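Local coordinates for CSE1 (Thermus thermophilus, PDB 4AN8), which probably serves CRISPR adaptive immunity as the CasA (Cse1) subunit of the Cascade ribonucleoprotein complex, in a system that targets invading nucleic acids, at residues T195-L200 with E338-L343; A232-P237 with P268-L273; N425-E430 with K470-F475. One frame throughout, in Å; residues are numbered along the deposited sequence.

The three contacts sample separate parts of one monomer, and none touches another. Contact 1 ties the end of strand 191-195 to the start of strand 342-351. Contact 2 falls between residues 200 and 338, yet lies on the other side of the chain's centre. Its centre is about 37 Å from that of contact 1. Contact 3 comes later and joins helices near the C-terminal end. Its centre lies about 40 Å from that of contact 1 and about 50 Å from that of contact 2. The nearest atoms of contacts 1 and 3 are about 22 Å apart. Contacts 1 and 2 use strand pairing, whereas contact 3 packs the break between two helices on a third.

Contact 1: T195-L200 with E338-L343; sequences TGQNLL and EGRITL
T195 and T342 are joined by two backbone hydrogen bonds, and Q197 lies against R340 further along. T195 N gives its hydrogen to T342 O at 2.7 Å. T342 N returns a bond to T195 O, also at 2.7 Å, with the donor in the carbonyl plane and 156° at the hydrogen. T195 O also receives a CA-H...O contact from I341 CA at 3.4 Å. The two threonine side chains lie side by side and point the same way. T195 CB is 3.6 Å from T342 OG1. T195 OG1 turns back to its own strand and bonds to L193 O.

The Q197 side chain can be followed outward. CB makes no close approach to 338-343. CG comes nearer and rests 3.5 Å from R340 O. A bend at chi2 (-142°) carries CD to R340 CB and CG, and chi3 then sets the turn of the amide. At the tip, OE1 is 3.5 Å from R340 CG, and NE2 is 3.6 Å from R340 CD. The closest approaches of the amide are to the aliphatic CB, CG and CD of R340. OE1 lies only obliquely by the guanidinium, with no hydrogen bond. Amide and guanidinium planes are 2° apart in this model, but R340 is poorly ordered and both side chains touch a crystal neighbour.

I341 is buried, with its side chain against helix 320-333 and L205. The T195-T342 bridge is an antiparallel hydrogen-bonded pair. It belongs to a three-stranded antiparallel sheet in which 191-195 is an outer strand, 342-351 the central one and 354-364 the third.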
ATOM      1  N   THR A 195       1.330 -11.225   4.322  1.00 25.72           N
ATOM      2  CA  THR A 195       2.302 -11.219   5.394  1.00 25.72           C
ATOM      3  C   THR A 195       2.241 -12.541   6.138  1.00 25.72           C
ATOM      4  O   THR A 195       1.148 -13.063   6.405  1.00 25.72           O
ATOM      5  CB  THR A 195       2.041 -10.027   6.336  1.00 38.34           C
ATOM      6  OG1 THR A 195       2.512  -8.826   5.707  1.00 38.34           O
ATOM      7  CG2 THR A 195       2.745 -10.191   7.640  1.00 38.34           C
ATOM      8  N   GLY A 196       3.414 -13.102   6.429  1.00 22.78           N
ATOM      9  CA  GLY A 196       3.488 -14.370   7.127  1.00 22.78           C
ATOM     10  C   GLY A 196       3.961 -14.160   8.542  1.00 22.78           C
ATOM     11  O   GLY A 196       3.803 -13.063   9.085  1.00 22.78           O
ATOM     12  N   GLN A 197       4.582 -15.173   9.132  1.00 24.68           N
ATOM     13  CA  GLN A 197       4.953 -15.097  10.549  1.00 24.68           C
ATOM     14  C   GLN A 197       6.400 -14.663  10.747  1.00 24.68           C
ATOM     15  O   GLN A 197       6.822 -14.360  11.855  1.00 24.68           O
ATOM     16  CB  GLN A 197       4.683 -16.418  11.266  1.00 68.73           C
ATOM     17  CG  GLN A 197       3.208 -16.699  11.465  1.00 68.73           C
ATOM     18  CD  GLN A 197       2.912 -17.347  12.803  1.00 68.73           C
ATOM     19  OE1 GLN A 197       2.995 -18.570  12.944  1.00 68.73           O
ATOM     20  NE2 GLN A 197       2.571 -16.526  13.799  1.00 68.73           N
ATOM     21  N   ASN A 198       7.167 -14.663   9.663  1.00 20.21           N
ATOM     22  CA  ASN A 198       8.483 -14.054   9.689  1.00 20.21           C
ATOM     23  C   ASN A 198       8.732 -13.416   8.343  1.00 20.21           C
ATOM     24  O   ASN A 198       7.929 -13.560   7.424  1.00 20.21           O
ATOM     25  CB  ASN A 198       9.575 -15.069  10.048  1.00 25.36           C
ATOM     26  CG  ASN A 198       9.545 -16.298   9.168  1.00 25.36           C
ATOM     27  OD1 ASN A 198       9.579 -16.208   7.946  1.00 25.36           O
ATOM     28  ND2 ASN A 198       9.484 -17.460   9.789  1.00 25.36           N
ATOM     29  N   LEU A 199       9.847 -12.712   8.241  1.00 18.00           N
ATOM     30  CA  LEU A 199      10.190 -11.986   7.040  1.00 18.00           C
ATOM     31  C   LEU A 199      10.388 -12.935   5.864  1.00 18.00           C
ATOM     32  O   LEU A 199      10.047 -12.593   4.726  1.00 18.00           O
ATOM     33  CB  LEU A 199      11.456 -11.138   7.281  1.00 14.28           C
ATOM     34  CG  LEU A 199      11.877 -10.265   6.080  1.00 14.28           C
ATOM     35  CD1 LEU A 199      10.707  -9.346   5.595  1.00 14.28           C
ATOM     36  CD2 LEU A 199      13.156  -9.449   6.383  1.00 14.28           C
ATOM     37  N   LEU A 200      10.952 -14.115   6.110  1.00 19.55           N
ATOM     38  CA  LEU A 200      11.075 -15.082   5.021  1.00 19.55           C
ATOM     39  C   LEU A 200       9.717 -15.397   4.424  1.00 19.55           C
ATOM     40  O   LEU A 200       9.550 -15.353   3.203  1.00 19.55           O
ATOM     41  CB  LEU A 200      11.735 -16.390   5.473  1.00 23.38           C
ATOM     42  CG  LEU A 200      11.732 -17.495   4.417  1.00 23.38           C
ATOM     43  CD1 LEU A 200      12.657 -17.118   3.309  1.00 23.38           C
ATOM     44  CD2 LEU A 200      12.177 -18.815   5.050  1.00 23.38           C
ATOM     45  N   GLU A 338       0.321 -25.723   7.244  1.00 98.91           N
ATOM     46  CA  GLU A 338      -0.481 -24.526   7.495  1.00 98.91           C
ATOM     47  C   GLU A 338       0.205 -23.520   8.421  1.00 98.91           C
ATOM     48  O   GLU A 338       0.621 -23.862   9.529  1.00 98.91           O
ATOM     49  CB  GLU A 338      -1.858 -24.898   8.052  1.00122.09           C
ATOM     50  CG  GLU A 338      -2.740 -25.671   7.084  1.00122.09           C
ATOM     51  CD  GLU A 338      -2.856 -27.143   7.439  1.00122.09           C
ATOM     52  OE1 GLU A 338      -2.361 -27.545   8.515  1.00122.09           O
ATOM     53  OE2 GLU A 338      -3.448 -27.899   6.640  1.00122.09           O
ATOM     54  N   GLY A 339       0.318 -22.280   7.952  1.00 76.88           N
ATOM     55  CA  GLY A 339       0.847 -21.195   8.758  1.00 76.88           C
ATOM     56  C   GLY A 339      -0.140 -20.046   8.904  1.00 76.88           C
ATOM     57  O   GLY A 339      -1.217 -20.047   8.295  1.00 76.88           O
ATOM     58  N   ARG A 340       0.233 -19.060   9.716  1.00 54.18           N
ATOM     59  CA  ARG A 340      -0.605 -17.885   9.954  1.00 54.18           C
ATOM     60  C   ARG A 340      -0.300 -16.754   8.958  1.00 54.18           C
ATOM     61  O   ARG A 340       0.752 -16.122   9.005  1.00 54.18           O
ATOM     62  CB  ARG A 340      -0.454 -17.427  11.406  1.00184.60           C
ATOM     63  CG  ARG A 340      -0.479 -18.598  12.381  1.00184.60           C
ATOM     64  CD  ARG A 340      -0.646 -18.173  13.829  1.00184.60           C
ATOM     65  NE  ARG A 340      -0.784 -19.339  14.700  1.00184.60           N
ATOM     66  CZ  ARG A 340      -1.106 -19.283  15.988  1.00184.60           C
ATOM     67  NH1 ARG A 340      -1.329 -18.113  16.569  1.00184.60           N
ATOM     68  NH2 ARG A 340      -1.209 -20.401  16.695  1.00184.60           N
ATOM     69  N   ILE A 341      -1.234 -16.508   8.048  1.00 38.08           N
ATOM     70  CA  ILE A 341      -1.006 -15.572   6.962  1.00 38.08           C
ATOM     71  C   ILE A 341      -2.008 -14.406   6.969  1.00 38.08           C
ATOM     72  O   ILE A 341      -3.215 -14.630   6.983  1.00 38.08           O
ATOM     73  CB  ILE A 341      -1.006 -16.337   5.618  1.00 37.03           C
ATOM     74  CG1 ILE A 341       0.193 -17.300   5.591  1.00 37.03           C
ATOM     75  CG2 ILE A 341      -0.981 -15.377   4.418  1.00 37.03           C
ATOM     76  CD1 ILE A 341       0.149 -18.339   4.461  1.00 37.03           C
ATOM     77  N   THR A 342      -1.514 -13.162   6.982  1.00 26.70           N
ATOM     78  CA  THR A 342      -2.423 -12.014   6.945  1.00 26.70           C
ATOM     79  C   THR A 342      -2.239 -11.154   5.699  1.00 26.70           C
ATOM     80  O   THR A 342      -1.352 -11.405   4.886  1.00 26.70           O
ATOM     81  CB  THR A 342      -2.303 -11.110   8.183  1.00 35.22           C
ATOM     82  OG1 THR A 342      -1.089 -10.364   8.112  1.00 35.22           O
ATOM     83  CG2 THR A 342      -2.332 -11.901   9.453  1.00 35.22           C
ATOM     84  N   LEU A 343      -3.078 -10.137   5.555  1.00 24.95           N
ATOM     85  CA  LEU A 343      -2.942  -9.197   4.441  1.00 24.95           C
ATOM     86  C   LEU A 343      -2.752  -7.786   4.960  1.00 24.95           C
ATOM     87  O   LEU A 343      -3.621  -7.255   5.678  1.00 24.95           O
ATOM     88  CB  LEU A 343      -4.179  -9.243   3.558  1.00 20.76           C
ATOM     89  CG  LEU A 343      -4.316  -8.310   2.352  1.00 20.76           C
ATOM     90  CD1 LEU A 343      -3.255  -8.600   1.265  1.00 20.76           C
ATOM     91  CD2 LEU A 343      -5.740  -8.413   1.775  1.00 20.76           C
TER

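Contact 2: A232-P237 with P268-L273; sequences ARTKWP and PGVEPL
V270 CG1 stands anti to the backbone N (chi1 170°), and W236 CG sits beside its own N (chi1 -70°). These torsions bring the methyl over the indole. The setting is a parallel strand pair, 235-237 with 271-273, in a mixed sheet. V270 CG1 is 3.9 Å from the centroid of the five-membered ring of W236, a CH-pi contact over one face. It is off centre, toward the rim, and closest to W236 CD2 at 3.6 Å. I218 and P248 also touch the indole.

Three backbone bonds hold the strands. E271 N bonds to T234 O at 3.0 Å. W236 N bonds to E271 O at 2.8 Å. L273 N bonds to W236 O at 2.7 Å, with the donor 37° out of the carbonyl plane. A water accepts from T234 N and donates to G269 O.

K235, E271, P237 and L273 share the sheet face away from the indole. K235 CG lies 3.7 Å from E271 CB, and L273 packs on K235 CB. A232 CB touches E271 CG at 3.6 Å. The ammonium of K235 does not pair with the E271 carboxylate. Its chain bends at chi4, and NZ donates to A232 O at 2.8 Å.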
ATOM      1  N   ALA A 232      13.541  16.795 -19.188  1.00 26.62           N
ATOM      2  CA  ALA A 232      12.863  15.514 -19.246  1.00 26.62           C
ATOM      3  C   ALA A 232      13.271  14.699 -20.457  1.00 26.62           C
ATOM      4  O   ALA A 232      12.445  14.002 -21.041  1.00 26.62           O
ATOM      5  CB  ALA A 232      11.339  15.693 -19.202  1.00 27.65           C
ATOM      6  N   ARG A 233      14.554  14.718 -20.797  1.00 30.16           N
ATOM      7  CA  ARG A 233      15.000  14.005 -22.009  1.00 30.16           C
ATOM      8  C   ARG A 233      14.850  12.502 -21.974  1.00 30.16           C
ATOM      9  O   ARG A 233      14.743  11.889 -23.025  1.00 30.16           O
ATOM     10  CB  ARG A 233      16.441  14.352 -22.372  1.00 21.22           C
ATOM     11  CG  ARG A 233      16.612  15.809 -22.741  1.00 21.22           C
ATOM     12  CD  ARG A 233      18.079  16.181 -22.637  1.00 21.22           C
ATOM     13  NE  ARG A 233      18.253  17.580 -22.963  1.00 21.22           N
ATOM     14  CZ  ARG A 233      19.243  18.332 -22.518  1.00 21.22           C
ATOM     15  NH1 ARG A 233      20.160  17.804 -21.714  1.00 21.22           N
ATOM     16  NH2 ARG A 233      19.299  19.610 -22.875  1.00 21.22           N
ATOM     17  N   THR A 234      14.858  11.901 -20.784  1.00 25.94           N
ATOM     18  CA  THR A 234      14.761  10.444 -20.679  1.00 25.94           C
ATOM     19  C   THR A 234      13.361   9.988 -20.335  1.00 25.94           C
ATOM     20  O   THR A 234      12.809  10.380 -19.320  1.00 25.94           O
ATOM     21  CB  THR A 234      15.716   9.872 -19.629  1.00 25.33           C
ATOM     22  OG1 THR A 234      17.035  10.347 -19.890  1.00 25.33           O
ATOM     23  CG2 THR A 234      15.702   8.347 -19.675  1.00 25.33           C
ATOM     24  N   LYS A 235      12.793   9.134 -21.178  1.00 26.72           N
ATOM     25  CA  LYS A 235      11.434   8.666 -20.982  1.00 26.72           C
ATOM     26  C   LYS A 235      11.430   7.171 -21.121  1.00 26.72           C
ATOM     27  O   LYS A 235      11.945   6.631 -22.101  1.00 26.72           O
ATOM     28  CB  LYS A 235      10.511   9.298 -22.016  1.00 46.40           C
ATOM     29  CG  LYS A 235      10.685  10.792 -22.120  1.00 46.40           C
ATOM     30  CD  LYS A 235       9.761  11.393 -23.148  1.00 46.40           C
ATOM     31  CE  LYS A 235       9.970  12.891 -23.229  1.00 46.40           C
ATOM     32  NZ  LYS A 235      11.409  13.214 -23.566  1.00 46.40           N
ATOM     33  N   TRP A 236      10.882   6.490 -20.123  1.00 25.06           N
ATOM     34  CA  TRP A 236      10.858   5.034 -20.134  1.00 25.06           C
ATOM     35  C   TRP A 236       9.427   4.559 -20.034  1.00 25.06           C
ATOM     36  O   TRP A 236       8.649   5.081 -19.235  1.00 25.06           O
ATOM     37  CB  TRP A 236      11.602   4.432 -18.944  1.00 24.81           C
ATOM     38  CG  TRP A 236      13.066   4.577 -18.928  1.00 24.81           C
ATOM     39  CD1 TRP A 236      13.871   5.021 -19.942  1.00 24.81           C
ATOM     40  CD2 TRP A 236      13.937   4.274 -17.822  1.00 24.81           C
ATOM     41  NE1 TRP A 236      15.186   5.007 -19.529  1.00 24.81           N
ATOM     42  CE2 TRP A 236      15.251   4.561 -18.235  1.00 24.81           C
ATOM     43  CE3 TRP A 236      13.723   3.801 -16.517  1.00 24.81           C
ATOM     44  CZ2 TRP A 236      16.350   4.390 -17.396  1.00 24.81           C
ATOM     45  CZ3 TRP A 236      14.822   3.617 -15.686  1.00 24.81           C
ATOM     46  CH2 TRP A 236      16.113   3.917 -16.125  1.00 24.81           C
ATOM     47  N   PRO A 237       9.083   3.549 -20.832  1.00 23.63           N
ATOM     48  CA  PRO A 237       7.777   2.931 -20.606  1.00 23.63           C
ATOM     49  C   PRO A 237       7.772   2.363 -19.195  1.00 23.63           C
ATOM     50  O   PRO A 237       8.790   1.864 -18.750  1.00 23.63           O
ATOM     51  CB  PRO A 237       7.701   1.841 -21.678  1.00 19.59           C
ATOM     52  CG  PRO A 237       9.124   1.647 -22.171  1.00 19.59           C
ATOM     53  CD  PRO A 237       9.841   2.941 -21.941  1.00 19.59           C
ATOM     54  N   PRO A 268      14.460  16.630 -11.930  1.00 22.24           N
ATOM     55  CA  PRO A 268      13.692  15.544 -12.569  1.00 22.24           C
ATOM     56  C   PRO A 268      14.627  14.317 -12.608  1.00 22.24           C
ATOM     57  O   PRO A 268      15.827  14.559 -12.568  1.00 22.24           O
ATOM     58  CB  PRO A 268      13.427  16.118 -13.950  1.00 24.31           C
ATOM     59  CG  PRO A 268      14.672  16.988 -14.214  1.00 24.31           C
ATOM     60  CD  PRO A 268      15.047  17.569 -12.904  1.00 24.31           C
ATOM     61  N   GLY A 269      14.211  13.057 -12.674  1.00 32.79           N
ATOM     62  CA  GLY A 269      12.921  12.551 -13.036  1.00 32.79           C
ATOM     63  C   GLY A 269      13.112  11.793 -14.346  1.00 32.79           C
ATOM     64  O   GLY A 269      13.298  12.415 -15.366  1.00 32.79           O
ATOM     65  N   VAL A 270      13.100  10.465 -14.339  1.00 24.61           N
ATOM     66  CA  VAL A 270      12.795   9.754 -15.580  1.00 24.61           C
ATOM     67  C   VAL A 270      11.287   9.778 -15.834  1.00 24.61           C
ATOM     68  O   VAL A 270      10.482   9.447 -14.962  1.00 24.61           O
ATOM     69  CB  VAL A 270      13.311   8.301 -15.611  1.00 21.87           C
ATOM     70  CG1 VAL A 270      12.747   7.561 -16.829  1.00 21.87           C
ATOM     71  CG2 VAL A 270      14.806   8.276 -15.655  1.00 21.87           C
ATOM     72  N   GLU A 271      10.904  10.168 -17.044  1.00 28.33           N
ATOM     73  CA  GLU A 271       9.484  10.284 -17.403  1.00 28.33           C
ATOM     74  C   GLU A 271       8.830   8.941 -17.656  1.00 28.33           C
ATOM     75  O   GLU A 271       9.270   8.204 -18.516  1.00 28.33           O
ATOM     76  CB  GLU A 271       9.314  11.135 -18.659  1.00 49.52           C
ATOM     77  CG  GLU A 271       9.600  12.585 -18.448  1.00 49.52           C
ATOM     78  CD  GLU A 271       8.429  13.301 -17.829  1.00 49.52           C
ATOM     79  OE1 GLU A 271       7.290  13.044 -18.280  1.00 49.52           O
ATOM     80  OE2 GLU A 271       8.643  14.110 -16.898  1.00 49.52           O
ATOM     81  N   PRO A 272       7.748   8.642 -16.925  1.00 29.83           N
ATOM     82  CA  PRO A 272       7.007   7.391 -17.118  1.00 29.83           C
ATOM     83  C   PRO A 272       6.157   7.434 -18.385  1.00 29.83           C
ATOM     84  O   PRO A 272       5.345   8.329 -18.541  1.00 29.83           O
ATOM     85  CB  PRO A 272       6.108   7.325 -15.870  1.00 30.81           C
ATOM     86  CG  PRO A 272       5.878   8.775 -15.509  1.00 30.81           C
ATOM     87  CD  PRO A 272       7.163   9.490 -15.866  1.00 30.81           C
ATOM     88  N   LEU A 273       6.368   6.499 -19.294  1.00 33.53           N
ATOM     89  CA  LEU A 273       5.501   6.372 -20.457  1.00 33.53           C
ATOM     90  C   LEU A 273       4.467   5.282 -20.205  1.00 33.53           C
ATOM     91  O   LEU A 273       4.759   4.290 -19.530  1.00 33.53           O
ATOM     92  CB  LEU A 273       6.313   6.034 -21.702  1.00 30.45           C
ATOM     93  CG  LEU A 273       7.304   7.105 -22.166  1.00 30.45           C
ATOM     94  CD1 LEU A 273       8.040   6.673 -23.430  1.00 30.45           C
ATOM     95  CD2 LEU A 273       6.577   8.432 -22.382  1.00 30.45           C
TER
HETATM   96  O   HOH W   1      14.263  12.835 -17.962  1.00 54.65           O

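Contact 3: N425-E430 with K470-F475; sequences NSLPLE and KATRRF
The F475 ring meets 425-430 obliquely, through three neighbours from consecutive residues. L427 CD2 lies 4.1 Å from F475 CE1, S426 OG is 3.9 Å from F475 CZ, and P428 CD is 4.4 Å from F475 CD2. The L427 and F475 side chains cross at about a right angle. F475 CG is anti to the backbone N (chi1 178°), which swings the ring out from its helix toward the turn.

The puckered ring of P428 makes the second approach. Its CG reaches helix 453-476, 3.6 Å from T472 OG1 and 3.7 Å from A471 O. A471 CB is 4.2 Å from the same CG. T472 OG1 also faces the first turn of helix 429-446, 3.5 Å from L429 CB. T472 is buried, and its hydroxyl bonds to A468 O of its own helix. S426 OG likewise bonds within its helix, to L423 O.

P428 is the N-cap residue of helix 429-446, and L427 is the first residue past helix 417-426. The contact therefore packs the break between these two helices on helix 453-476. L427 and L429 also touch helix 372-403, consistent with the C-terminal helical bundle of Cse1 proteins.

No hydrogen bond crosses between the segments. Cohesion here rests on apolar and van der Waals packing, while the hydroxyls at the interface find their partners one helical turn back.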
ATOM      1  N   ASN A 425     -24.303  15.854   8.097  1.00 89.84           N
ATOM      2  CA  ASN A 425     -22.926  15.470   8.353  1.00 89.84           C
ATOM      3  C   ASN A 425     -22.660  15.270   9.838  1.00 89.84           C
ATOM      4  O   ASN A 425     -21.916  14.367  10.221  1.00 89.84           O
ATOM      5  CB  ASN A 425     -21.961  16.505   7.771  1.00110.52           C
ATOM      6  CG  ASN A 425     -21.996  16.547   6.253  1.00110.52           C
ATOM      7  OD1 ASN A 425     -22.854  15.928   5.622  1.00110.52           O
ATOM      8  ND2 ASN A 425     -21.062  17.284   5.660  1.00110.52           N
ATOM      9  N   SER A 426     -23.277  16.107  10.673  1.00 72.21           N
ATOM     10  CA  SER A 426     -23.056  16.033  12.114  1.00 72.21           C
ATOM     11  C   SER A 426     -23.774  14.847  12.762  1.00 72.21           C
ATOM     12  O   SER A 426     -23.381  14.394  13.839  1.00 72.21           O
ATOM     13  CB  SER A 426     -23.458  17.338  12.803  1.00 61.00           C
ATOM     14  OG  SER A 426     -24.857  17.410  13.010  1.00 61.00           O
ATOM     15  N   LEU A 427     -24.817  14.340  12.107  1.00 48.54           N
ATOM     16  CA  LEU A 427     -25.520  13.167  12.618  1.00 48.54           C
ATOM     17  C   LEU A 427     -24.560  11.990  12.622  1.00 48.54           C
ATOM     18  O   LEU A 427     -23.850  11.777  11.651  1.00 48.54           O
ATOM     19  CB  LEU A 427     -26.748  12.855  11.755  1.00 50.09           C
ATOM     20  CG  LEU A 427     -27.844  13.926  11.669  1.00 50.09           C
ATOM     21  CD1 LEU A 427     -28.848  13.567  10.580  1.00 50.09           C
ATOM     22  CD2 LEU A 427     -28.549  14.108  13.012  1.00 50.09           C
ATOM     23  N   PRO A 428     -24.525  11.228  13.720  1.00 42.33           N
ATOM     24  CA  PRO A 428     -23.611  10.087  13.864  1.00 42.33           C
ATOM     25  C   PRO A 428     -24.042   8.817  13.126  1.00 42.33           C
ATOM     26  O   PRO A 428     -23.416   7.774  13.299  1.00 42.33           O
ATOM     27  CB  PRO A 428     -23.648   9.807  15.369  1.00 30.53           C
ATOM     28  CG  PRO A 428     -25.005  10.293  15.803  1.00 30.53           C
ATOM     29  CD  PRO A 428     -25.288  11.494  14.950  1.00 30.53           C
ATOM     30  N   LEU A 429     -25.081   8.891  12.306  1.00 36.59           N
ATOM     31  CA  LEU A 429     -25.669   7.670  11.770  1.00 36.59           C
ATOM     32  C   LEU A 429     -24.734   6.882  10.812  1.00 36.59           C
ATOM     33  O   LEU A 429     -24.448   5.703  11.038  1.00 36.59           O
ATOM     34  CB  LEU A 429     -27.017   7.987  11.113  1.00 24.89           C
ATOM     35  CG  LEU A 429     -27.805   6.771  10.647  1.00 24.89           C
ATOM     36  CD1 LEU A 429     -28.138   5.919  11.841  1.00 24.89           C
ATOM     37  CD2 LEU A 429     -29.071   7.211   9.905  1.00 24.89           C
ATOM     38  N   GLU A 430     -24.259   7.533   9.755  1.00 36.46           N
ATOM     39  CA  GLU A 430     -23.472   6.835   8.739  1.00 36.46           C
ATOM     40  C   GLU A 430     -22.077   6.505   9.247  1.00 36.46           C
ATOM     41  O   GLU A 430     -21.565   5.406   9.020  1.00 36.46           O
ATOM     42  CB  GLU A 430     -23.365   7.673   7.471  1.00 49.86           C
ATOM     43  CG  GLU A 430     -24.635   7.779   6.660  1.00 49.86           C
ATOM     44  CD  GLU A 430     -24.458   8.732   5.497  1.00 49.86           C
ATOM     45  OE1 GLU A 430     -23.865   8.317   4.472  1.00 49.86           O
ATOM     46  OE2 GLU A 430     -24.877   9.907   5.624  1.00 49.86           O
ATOM     47  N   LYS A 470     -29.443   4.271  17.544  1.00 46.57           N
ATOM     48  CA  LYS A 470     -29.459   4.584  18.969  1.00 46.57           C
ATOM     49  C   LYS A 470     -28.696   5.869  19.255  1.00 46.57           C
ATOM     50  O   LYS A 470     -29.173   6.734  19.985  1.00 46.57           O
ATOM     51  CB  LYS A 470     -28.881   3.437  19.801  1.00 76.19           C
ATOM     52  CG  LYS A 470     -28.795   3.743  21.291  1.00 76.19           C
ATOM     53  CD  LYS A 470     -28.296   2.535  22.076  1.00 76.19           C
ATOM     54  CE  LYS A 470     -27.863   2.906  23.494  1.00 76.19           C
ATOM     55  NZ  LYS A 470     -28.998   3.347  24.354  1.00 76.19           N
ATOM     56  N   ALA A 471     -27.517   6.006  18.656  1.00 44.04           N
ATOM     57  CA  ALA A 471     -26.679   7.174  18.901  1.00 44.04           C
ATOM     58  C   ALA A 471     -27.273   8.435  18.300  1.00 44.04           C
ATOM     59  O   ALA A 471     -27.049   9.538  18.795  1.00 44.04           O
ATOM     60  CB  ALA A 471     -25.263   6.936  18.372  1.00 29.08           C
ATOM     61  N   THR A 472     -28.027   8.275  17.221  1.00 28.67           N
ATOM     62  CA  THR A 472     -28.669   9.416  16.557  1.00 28.67           C
ATOM     63  C   THR A 472     -29.920   9.852  17.335  1.00 28.67           C
ATOM     64  O   THR A 472     -30.207  11.039  17.421  1.00 28.67           O
ATOM     65  CB  THR A 472     -29.051   9.067  15.099  1.00 38.87           C
ATOM     66  OG1 THR A 472     -27.881   8.621  14.400  1.00 38.87           O
ATOM     67  CG2 THR A 472     -29.632  10.266  14.383  1.00 38.87           C
ATOM     68  N   ARG A 473     -30.657   8.881  17.880  1.00 32.31           N
ATOM     69  CA  ARG A 473     -31.767   9.163  18.796  1.00 32.31           C
ATOM     70  C   ARG A 473     -31.269  10.034  19.938  1.00 32.31           C
ATOM     71  O   ARG A 473     -31.805  11.115  20.197  1.00 32.31           O
ATOM     72  CB  ARG A 473     -32.335   7.874  19.383  1.00 44.34           C
ATOM     73  CG  ARG A 473     -33.353   7.181  18.507  1.00 44.34           C
ATOM     74  CD  ARG A 473     -34.159   6.158  19.312  1.00 44.34           C
ATOM     75  NE  ARG A 473     -34.937   6.790  20.377  1.00 44.34           N
ATOM     76  CZ  ARG A 473     -36.230   7.099  20.283  1.00 44.34           C
ATOM     77  NH1 ARG A 473     -36.908   6.828  19.169  1.00 44.34           N
ATOM     78  NH2 ARG A 473     -36.855   7.679  21.305  1.00 44.34           N
ATOM     79  N   ARG A 474     -30.226   9.549  20.609  1.00 49.07           N
ATOM     80  CA  ARG A 474     -29.572  10.274  21.689  1.00 49.07           C
ATOM     81  C   ARG A 474     -29.294  11.723  21.290  1.00 49.07           C
ATOM     82  O   ARG A 474     -29.486  12.644  22.080  1.00 49.07           O
ATOM     83  CB  ARG A 474     -28.277   9.562  22.082  1.00 42.54           C
ATOM     84  CG  ARG A 474     -27.779   9.887  23.467  1.00 42.54           C
ATOM     85  CD  ARG A 474     -26.430   9.240  23.735  1.00 42.54           C
ATOM     86  NE  ARG A 474     -26.514   7.794  23.859  1.00 42.54           N
ATOM     87  CZ  ARG A 474     -25.796   6.950  23.123  1.00 42.54           C
ATOM     88  NH1 ARG A 474     -24.949   7.431  22.219  1.00 42.54           N
ATOM     89  NH2 ARG A 474     -25.929   5.636  23.283  1.00 42.54           N
ATOM     90  N   PHE A 475     -28.862  11.921  20.053  1.00 52.13           N
ATOM     91  CA  PHE A 475     -28.572  13.255  19.542  1.00 52.13           C
ATOM     92  C   PHE A 475     -29.866  14.015  19.270  1.00 52.13           C
ATOM     93  O   PHE A 475     -30.007  15.191  19.613  1.00 52.13           O
ATOM     94  CB  PHE A 475     -27.751  13.131  18.253  1.00 74.48           C
ATOM     95  CG  PHE A 475     -27.422  14.443  17.599  1.00 74.48           C
ATOM     96  CD1 PHE A 475     -28.413  15.206  17.003  1.00 74.48           C
ATOM     97  CD2 PHE A 475     -26.113  14.901  17.563  1.00 74.48           C
ATOM     98  CE1 PHE A 475     -28.107  16.411  16.396  1.00 74.48           C
ATOM     99  CE2 PHE A 475     -25.794  16.102  16.954  1.00 74.48           C
ATOM    100  CZ  PHE A 475     -26.794  16.860  16.372  1.00 74.48           C
TER